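Local coordinates for protein nucleoporin NUP159 (PDB 1XIP) that forms part of the nuclear pore complex and, through this N-terminal beta-propeller domain, tethers the helicase Dbp5 to the pore for mRNA export, at residues I87-Q99 with V102-E114. Residues are numbered along the deposited sequence; the frame is centred on the assembly and turned at random.
Sequences IPDVIFVCFHGDQ and VSTRNALYSLDLE
A classic beta bulge, with Ile91 and Phe92 set opposite the single residue Ser103, interrupts the antiparallel pairing of strand 90-96 with strand 99-104. Ser103 O takes an almost straight bond from Ile91 N (2.9 Å, 177° at the hydrogen) and a weak one from Phe92 N, while Ser103 N returns a bond to Phe92 O. With CG anti to the backbone N (chi1 179°), the Phe92 ring passes obliquely by Ser103 CB, and both side chains reach Leu132 of the next blade. On the other face Val93 and Val102 lie side by side, CG2 to CG2 at 3.9 Å.

Beyond the bulge, Thr104 CA approaches Asp89 O in a C-H...O contact, and its CG2 meets Ile87 CG2 at 3.9 Å. Its OG1, turned between the backbone N and carbonyl carbon (chi1 67°), accepts from the N atoms of Asn106 and Ala107, combining an ST turn with an ST motif. A valine here would probably leave both amides without their hydroxyl acceptor and the turn less firmly set. Asp89 OD2 lies at the guanidinium edge of Arg105, 3.8 Å from NE, a long salt bridge.

At the other end, where the type II' turn from His96 to Gln99 closes the hairpin, Leu113 N bonds to Asp98 O (3.0 Å), and Leu113 CD1 abuts the edge of the Phe95 ring. Backbone bonds and apolar packing thus hold the buried middle of this four-stranded propeller blade, while the Asp89-Arg105 pair, long as it is, probably adds little to the pairing.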
ATOM      1  N   ILE A  87     -17.074 -11.110   5.961  1.00 27.44           N
ATOM      2  CA  ILE A  87     -15.941 -11.290   6.864  1.00 27.68           C
ATOM      3  C   ILE A  87     -15.596  -9.930   7.479  1.00 28.16           C
ATOM      4  O   ILE A  87     -15.127  -9.026   6.783  1.00 28.27           O
ATOM      5  CB  ILE A  87     -14.703 -11.881   6.140  1.00 27.40           C
ATOM      6  CG1 ILE A  87     -15.120 -12.897   5.077  1.00 27.66           C
ATOM      7  CG2 ILE A  87     -13.753 -12.525   7.158  1.00 27.13           C
ATOM      8  CD1 ILE A  87     -14.013 -13.329   4.129  1.00 28.27           C
ATOM      9  N   PRO A  88     -15.846  -9.792   8.779  1.00 28.55           N
ATOM     10  CA  PRO A  88     -15.668  -8.518   9.500  1.00 28.81           C
ATOM     11  C   PRO A  88     -14.305  -7.785   9.370  1.00 28.78           C
ATOM     12  O   PRO A  88     -14.268  -6.595   8.968  1.00 29.54           O
ATOM     13  CB  PRO A  88     -15.931  -8.915  10.961  1.00 28.86           C
ATOM     14  CG  PRO A  88     -16.858 -10.084  10.853  1.00 28.59           C
ATOM     15  CD  PRO A  88     -16.375 -10.850   9.659  1.00 28.38           C
ATOM     16  N   ASP A  89     -13.209  -8.438   9.713  1.00 28.09           N
ATOM     17  CA  ASP A  89     -11.984  -7.667   9.952  1.00 27.76           C
ATOM     18  C   ASP A  89     -10.912  -7.792   8.865  1.00 26.17           C
ATOM     19  O   ASP A  89      -9.757  -8.029   9.180  1.00 26.32           O
ATOM     20  CB  ASP A  89     -11.395  -8.077  11.316  1.00 28.96           C
ATOM     21  CG  ASP A  89     -10.996  -6.880  12.184  1.00 32.21           C
ATOM     22  OD1 ASP A  89     -11.888  -6.036  12.517  1.00 35.50           O
ATOM     23  OD2 ASP A  89      -9.815  -6.730  12.605  1.00 34.65           O
ATOM     24  N   VAL A  90     -11.251  -7.631   7.593  1.00 24.70           N
ATOM     25  CA  VAL A  90     -10.217  -7.930   6.598  1.00 23.16           C
ATOM     26  C   VAL A  90      -9.255  -6.808   6.271  1.00 22.36           C
ATOM     27  O   VAL A  90      -9.653  -5.646   6.128  1.00 22.16           O
ATOM     28  CB  VAL A  90     -10.691  -8.751   5.331  1.00 22.90           C
ATOM     29  CG1 VAL A  90     -12.173  -8.967   5.326  1.00 22.65           C
ATOM     30  CG2 VAL A  90     -10.175  -8.140   4.034  1.00 21.44           C
ATOM     31  N   ILE A  91      -7.976  -7.177   6.186  1.00 21.27           N
ATOM     32  CA  ILE A  91      -6.897  -6.217   6.036  1.00 20.06           C
ATOM     33  C   ILE A  91      -6.052  -6.512   4.814  1.00 19.86           C
ATOM     34  O   ILE A  91      -5.208  -5.704   4.423  1.00 19.78           O
ATOM     35  CB  ILE A  91      -6.040  -6.176   7.321  1.00 19.98           C
ATOM     36  CG1 ILE A  91      -5.415  -7.540   7.622  1.00 18.68           C
ATOM     37  CG2 ILE A  91      -6.888  -5.742   8.504  1.00 19.44           C
ATOM     38  CD1 ILE A  91      -4.154  -7.452   8.432  1.00 17.95           C
ATOM     39  N   PHE A  92      -6.298  -7.664   4.196  1.00 19.51           N
ATOM     40  CA  PHE A  92      -5.420  -8.177   3.161  1.00 19.35           C
ATOM     41  C   PHE A  92      -6.129  -9.141   2.235  1.00 20.12           C
ATOM     42  O   PHE A  92      -6.761 -10.083   2.662  1.00 20.02           O
ATOM     43  CB  PHE A  92      -4.196  -8.872   3.774  1.00 18.33           C
ATOM     44  CG  PHE A  92      -3.267  -9.454   2.756  1.00 16.33           C
ATOM     45  CD1 PHE A  92      -2.242  -8.681   2.209  1.00 14.71           C
ATOM     46  CD2 PHE A  92      -3.420 -10.767   2.317  1.00 14.78           C
ATOM     47  CE1 PHE A  92      -1.370  -9.208   1.257  1.00 12.17           C
ATOM     48  CE2 PHE A  92      -2.543 -11.305   1.359  1.00 13.64           C
ATOM     49  CZ  PHE A  92      -1.512 -10.518   0.838  1.00 11.93           C
ATOM     50  N   VAL A  93      -5.944  -8.921   0.948  1.00 21.54           N
ATOM     51  CA  VAL A  93      -6.672  -9.622  -0.088  1.00 22.42           C
ATOM     52  C   VAL A  93      -5.702  -9.713  -1.271  1.00 23.17           C
ATOM     53  O   VAL A  93      -4.967  -8.755  -1.531  1.00 23.35           O
ATOM     54  CB  VAL A  93      -7.957  -8.828  -0.407  1.00 22.51           C
ATOM     55  CG1 VAL A  93      -7.969  -8.250  -1.829  1.00 23.24           C
ATOM     56  CG2 VAL A  93      -9.189  -9.630  -0.072  1.00 22.47           C
ATOM     57  N   CYS A  94      -5.647 -10.865  -1.944  1.00 23.86           N
ATOM     58  CA  CYS A  94      -4.686 -11.045  -3.035  1.00 24.92           C
ATOM     59  C   CYS A  94      -4.764 -12.382  -3.771  1.00 24.72           C
ATOM     60  O   CYS A  94      -5.059 -13.407  -3.163  1.00 25.07           O
ATOM     61  CB  CYS A  94      -3.259 -10.814  -2.525  1.00 24.98           C
ATOM     62  SG  CYS A  94      -2.322 -12.297  -2.138  1.00 29.40           S
ATOM     63  N   PHE A  95      -4.456 -12.367  -5.073  1.00 24.23           N
ATOM     64  CA  PHE A  95      -4.431 -13.588  -5.876  1.00 23.98           C
ATOM     65  C   PHE A  95      -3.099 -14.282  -5.752  1.00 24.61           C
ATOM     66  O   PHE A  95      -2.065 -13.632  -5.730  1.00 25.02           O
ATOM     67  CB  PHE A  95      -4.718 -13.299  -7.347  1.00 23.30           C
ATOM     68  CG  PHE A  95      -6.092 -12.759  -7.605  1.00 22.89           C
ATOM     69  CD1 PHE A  95      -6.316 -11.382  -7.665  1.00 23.43           C
ATOM     70  CD2 PHE A  95      -7.156 -13.609  -7.786  1.00 22.34           C
ATOM     71  CE1 PHE A  95      -7.583 -10.873  -7.902  1.00 23.43           C
ATOM     72  CE2 PHE A  95      -8.426 -13.116  -8.027  1.00 23.97           C
ATOM     73  CZ  PHE A  95      -8.642 -11.737  -8.089  1.00 24.59           C
ATOM     74  N   HIS A  96      -3.130 -15.611  -5.691  1.00 25.31           N
ATOM     75  CA  HIS A  96      -1.926 -16.429  -5.593  1.00 25.81           C
ATOM     76  C   HIS A  96      -2.170 -17.769  -6.268  1.00 25.63           C
ATOM     77  O   HIS A  96      -2.929 -18.589  -5.766  1.00 26.04           O
ATOM     78  CB  HIS A  96      -1.544 -16.654  -4.123  1.00 25.92           C
ATOM     79  CG  HIS A  96      -0.378 -17.585  -3.935  1.00 28.75           C
ATOM     80  ND1 HIS A  96      -0.522 -18.879  -3.470  1.00 30.60           N
ATOM     81  CD2 HIS A  96       0.951 -17.411  -4.154  1.00 30.13           C
ATOM     82  CE1 HIS A  96       0.670 -19.455  -3.401  1.00 31.62           C
ATOM     83  NE2 HIS A  96       1.580 -18.586  -3.810  1.00 31.02           N
ATOM     84  N   GLY A  97      -1.522 -18.007  -7.398  1.00 25.39           N
ATOM     85  CA  GLY A  97      -1.788 -19.219  -8.142  1.00 25.33           C
ATOM     86  C   GLY A  97      -3.263 -19.257  -8.480  1.00 25.54           C
ATOM     87  O   GLY A  97      -3.818 -18.267  -8.950  1.00 25.46           O
ATOM     88  N   ASP A  98      -3.918 -20.374  -8.204  1.00 25.79           N
ATOM     89  CA  ASP A  98      -5.350 -20.473  -8.472  1.00 26.01           C
ATOM     90  C   ASP A  98      -6.222 -20.227  -7.230  1.00 24.65           C
ATOM     91  O   ASP A  98      -7.313 -20.758  -7.115  1.00 24.18           O
ATOM     92  CB  ASP A  98      -5.667 -21.816  -9.123  1.00 27.29           C
ATOM     93  CG  ASP A  98      -5.381 -21.816 -10.631  1.00 31.62           C
ATOM     94  OD1 ASP A  98      -4.183 -21.883 -11.028  1.00 35.32           O
ATOM     95  OD2 ASP A  98      -6.298 -21.743 -11.492  1.00 35.92           O
ATOM     96  N   GLN A  99      -5.724 -19.398  -6.321  1.00 23.78           N
ATOM     97  CA  GLN A  99      -6.370 -19.145  -5.048  1.00 23.06           C
ATOM     98  C   GLN A  99      -6.469 -17.656  -4.772  1.00 21.88           C
ATOM     99  O   GLN A  99      -5.786 -16.849  -5.396  1.00 21.68           O
ATOM    100  CB  GLN A  99      -5.546 -19.773  -3.925  1.00 23.74           C
ATOM    101  CG  GLN A  99      -5.756 -21.250  -3.720  1.00 26.64           C
ATOM    102  CD  GLN A  99      -4.857 -21.804  -2.617  1.00 31.24           C
ATOM    103  OE1 GLN A  99      -3.915 -21.129  -2.152  1.00 31.56           O
ATOM    104  NE2 GLN A  99      -5.144 -23.032  -2.191  1.00 32.90           N
ATOM    105  N   VAL A 102      -7.202 -14.300   1.843  1.00 18.03           N
ATOM    106  CA  VAL A 102      -7.878 -13.264   2.590  1.00 17.41           C
ATOM    107  C   VAL A 102      -7.383 -13.339   4.025  1.00 17.61           C
ATOM    108  O   VAL A 102      -7.385 -14.395   4.634  1.00 17.46           O
ATOM    109  CB  VAL A 102      -9.383 -13.447   2.564  1.00 17.29           C
ATOM    110  CG1 VAL A 102     -10.062 -12.484   3.558  1.00 16.60           C
ATOM    111  CG2 VAL A 102      -9.938 -13.243   1.139  1.00 17.53           C
ATOM    112  N   SER A 103      -6.969 -12.208   4.562  1.00 17.75           N
ATOM    113  CA  SER A 103      -6.495 -12.180   5.918  1.00 18.49           C
ATOM    114  C   SER A 103      -7.229 -11.139   6.726  1.00 18.71           C
ATOM    115  O   SER A 103      -7.415 -10.003   6.275  1.00 18.79           O
ATOM    116  CB  SER A 103      -5.017 -11.879   5.932  1.00 18.51           C
ATOM    117  OG  SER A 103      -4.470 -12.189   7.185  1.00 21.05           O
ATOM    118  N   THR A 104      -7.684 -11.540   7.906  1.00 19.13           N
ATOM    119  CA  THR A 104      -8.059 -10.583   8.946  1.00 19.61           C
ATOM    120  C   THR A 104      -6.837 -10.340   9.835  1.00 20.13           C
ATOM    121  O   THR A 104      -5.727 -10.785   9.529  1.00 19.77           O
ATOM    122  CB  THR A 104      -9.243 -11.111   9.826  1.00 19.49           C
ATOM    123  OG1 THR A 104      -8.811 -12.250  10.590  1.00 19.65           O
ATOM    124  CG2 THR A 104     -10.412 -11.633   8.980  1.00 18.32           C
ATOM    125  N   ARG A 105      -7.053  -9.663  10.953  1.00 21.18           N
ATOM    126  CA  ARG A 105      -5.999  -9.457  11.924  1.00 22.49           C
ATOM    127  C   ARG A 105      -5.615 -10.772  12.620  1.00 23.28           C
ATOM    128  O   ARG A 105      -4.461 -10.941  13.062  1.00 23.30           O
ATOM    129  CB  ARG A 105      -6.427  -8.398  12.943  1.00 22.63           C
ATOM    130  CG  ARG A 105      -5.961  -6.982  12.588  1.00 25.24           C
ATOM    131  CD  ARG A 105      -6.906  -5.865  13.013  1.00 29.43           C
ATOM    132  NE  ARG A 105      -6.749  -5.423  14.415  1.00 35.52           N
ATOM    133  CZ  ARG A 105      -5.577  -5.144  15.038  1.00 38.08           C
ATOM    134  NH1 ARG A 105      -4.401  -5.290  14.414  1.00 38.94           N
ATOM    135  NH2 ARG A 105      -5.582  -4.733  16.301  1.00 38.55           N
ATOM    136  N   ASN A 106      -6.564 -11.711  12.686  1.00 23.85           N
ATOM    137  CA  ASN A 106      -6.404 -12.896  13.531  1.00 24.57           C
ATOM    138  C   ASN A 106      -6.209 -14.227  12.817  1.00 24.60           C
ATOM    139  O   ASN A 106      -5.733 -15.195  13.438  1.00 24.73           O
ATOM    140  CB  ASN A 106      -7.558 -12.988  14.519  1.00 25.01           C
ATOM    141  CG  ASN A 106      -7.694 -11.733  15.344  1.00 27.47           C
ATOM    142  OD1 ASN A 106      -6.912 -11.493  16.260  1.00 29.36           O
ATOM    143  ND2 ASN A 106      -8.666 -10.883  14.984  1.00 31.22           N
ATOM    144  N   ALA A 107      -6.547 -14.266  11.526  1.00 24.42           N
ATOM    145  CA  ALA A 107      -6.451 -15.488  10.731  1.00 24.55           C
ATOM    146  C   ALA A 107      -6.311 -15.230   9.232  1.00 24.45           C
ATOM    147  O   ALA A 107      -6.709 -14.184   8.738  1.00 24.80           O
ATOM    148  CB  ALA A 107      -7.661 -16.398  11.010  1.00 24.67           C
ATOM    149  N   LEU A 108      -5.749 -16.208   8.525  1.00 24.28           N
ATOM    150  CA  LEU A 108      -5.557 -16.179   7.075  1.00 23.86           C
ATOM    151  C   LEU A 108      -6.483 -17.205   6.428  1.00 23.88           C
ATOM    152  O   LEU A 108      -6.647 -18.310   6.961  1.00 24.40           O
ATOM    153  CB  LEU A 108      -4.112 -16.560   6.768  1.00 23.65           C
ATOM    154  CG  LEU A 108      -3.333 -16.110   5.522  1.00 24.41           C
ATOM    155  CD1 LEU A 108      -2.520 -17.289   4.962  1.00 24.30           C
ATOM    156  CD2 LEU A 108      -4.179 -15.478   4.430  1.00 23.24           C
ATOM    157  N   TYR A 109      -7.074 -16.865   5.281  1.00 23.63           N
ATOM    158  CA  TYR A 109      -8.049 -17.749   4.618  1.00 23.67           C
ATOM    159  C   TYR A 109      -7.749 -17.901   3.154  1.00 24.12           C
ATOM    160  O   TYR A 109      -7.185 -16.997   2.536  1.00 24.05           O
ATOM    161  CB  TYR A 109      -9.486 -17.219   4.763  1.00 23.22           C
ATOM    162  CG  TYR A 109      -9.912 -17.018   6.179  1.00 22.86           C
ATOM    163  CD1 TYR A 109     -10.285 -18.105   6.973  1.00 22.48           C
ATOM    164  CD2 TYR A 109      -9.925 -15.741   6.747  1.00 22.52           C
ATOM    165  CE1 TYR A 109     -10.661 -17.932   8.295  1.00 21.81           C
ATOM    166  CE2 TYR A 109     -10.308 -15.555   8.073  1.00 21.79           C
ATOM    167  CZ  TYR A 109     -10.672 -16.659   8.836  1.00 22.35           C
ATOM    168  OH  TYR A 109     -11.045 -16.493  10.137  1.00 23.47           O
ATOM    169  N   SER A 110      -8.169 -19.039   2.603  1.00 24.56           N
ATOM    170  CA  SER A 110      -7.987 -19.369   1.192  1.00 25.30           C
ATOM    171  C   SER A 110      -9.311 -19.659   0.506  1.00 25.28           C
ATOM    172  O   SER A 110     -10.106 -20.469   1.000  1.00 25.41           O
ATOM    173  CB  SER A 110      -7.138 -20.618   1.077  1.00 25.41           C
ATOM    174  OG  SER A 110      -6.001 -20.366   0.291  1.00 28.00           O
ATOM    175  N   LEU A 111      -9.542 -19.031  -0.639  1.00 24.97           N
ATOM    176  CA  LEU A 111     -10.662 -19.420  -1.492  1.00 25.04           C
ATOM    177  C   LEU A 111     -10.150 -20.049  -2.784  1.00 25.84           C
ATOM    178  O   LEU A 111      -9.294 -19.497  -3.460  1.00 26.02           O
ATOM    179  CB  LEU A 111     -11.571 -18.227  -1.786  1.00 24.52           C
ATOM    180  CG  LEU A 111     -12.549 -18.365  -2.950  1.00 23.27           C
ATOM    181  CD1 LEU A 111     -13.783 -19.128  -2.516  1.00 22.02           C
ATOM    182  CD2 LEU A 111     -12.914 -16.997  -3.475  1.00 23.22           C
ATOM    183  N   ASP A 112     -10.671 -21.213  -3.112  1.00 27.07           N
ATOM    184  CA  ASP A 112     -10.229 -21.947  -4.270  1.00 28.92           C
ATOM    185  C   ASP A 112     -10.970 -21.397  -5.471  1.00 29.60           C
ATOM    186  O   ASP A 112     -12.185 -21.391  -5.486  1.00 29.63           O
ATOM    187  CB  ASP A 112     -10.553 -23.418  -4.054  1.00 29.47           C
ATOM    188  CG  ASP A 112      -9.839 -24.338  -5.023  1.00 32.26           C
ATOM    189  OD1 ASP A 112      -9.311 -23.871  -6.074  1.00 35.27           O
ATOM    190  OD2 ASP A 112      -9.771 -25.568  -4.809  1.00 35.44           O
ATOM    191  N   LEU A 113     -10.246 -20.919  -6.474  1.00 31.06           N
ATOM    192  CA  LEU A 113     -10.885 -20.166  -7.556  1.00 32.61           C
ATOM    193  C   LEU A 113     -11.553 -21.074  -8.553  1.00 33.90           C
ATOM    194  O   LEU A 113     -12.322 -20.612  -9.392  1.00 34.19           O
ATOM    195  CB  LEU A 113      -9.899 -19.241  -8.271  1.00 32.28           C
ATOM    196  CG  LEU A 113      -9.534 -17.928  -7.574  1.00 32.12           C
ATOM    197  CD1 LEU A 113      -8.242 -17.404  -8.144  1.00 31.53           C
ATOM    198  CD2 LEU A 113     -10.635 -16.888  -7.715  1.00 31.95           C
ATOM    199  N   GLU A 114     -11.259 -22.368  -8.461  1.00 35.50           N
ATOM    200  CA  GLU A 114     -11.880 -23.347  -9.340  1.00 37.35           C
ATOM    201  C   GLU A 114     -12.983 -24.173  -8.661  1.00 37.67           C
ATOM    202  O   GLU A 114     -13.777 -24.831  -9.340  1.00 37.97           O
ATOM    203  CB  GLU A 114     -10.816 -24.238  -9.986  1.00 37.84           C
ATOM    204  CG  GLU A 114     -10.378 -23.730 -11.360  1.00 40.68           C
ATOM    205  CD  GLU A 114      -9.017 -24.258 -11.791  1.00 44.75           C
ATOM    206  OE1 GLU A 114      -8.843 -25.503 -11.891  1.00 46.21           O
ATOM    207  OE2 GLU A 114      -8.118 -23.428 -12.046  1.00 46.14           O
TER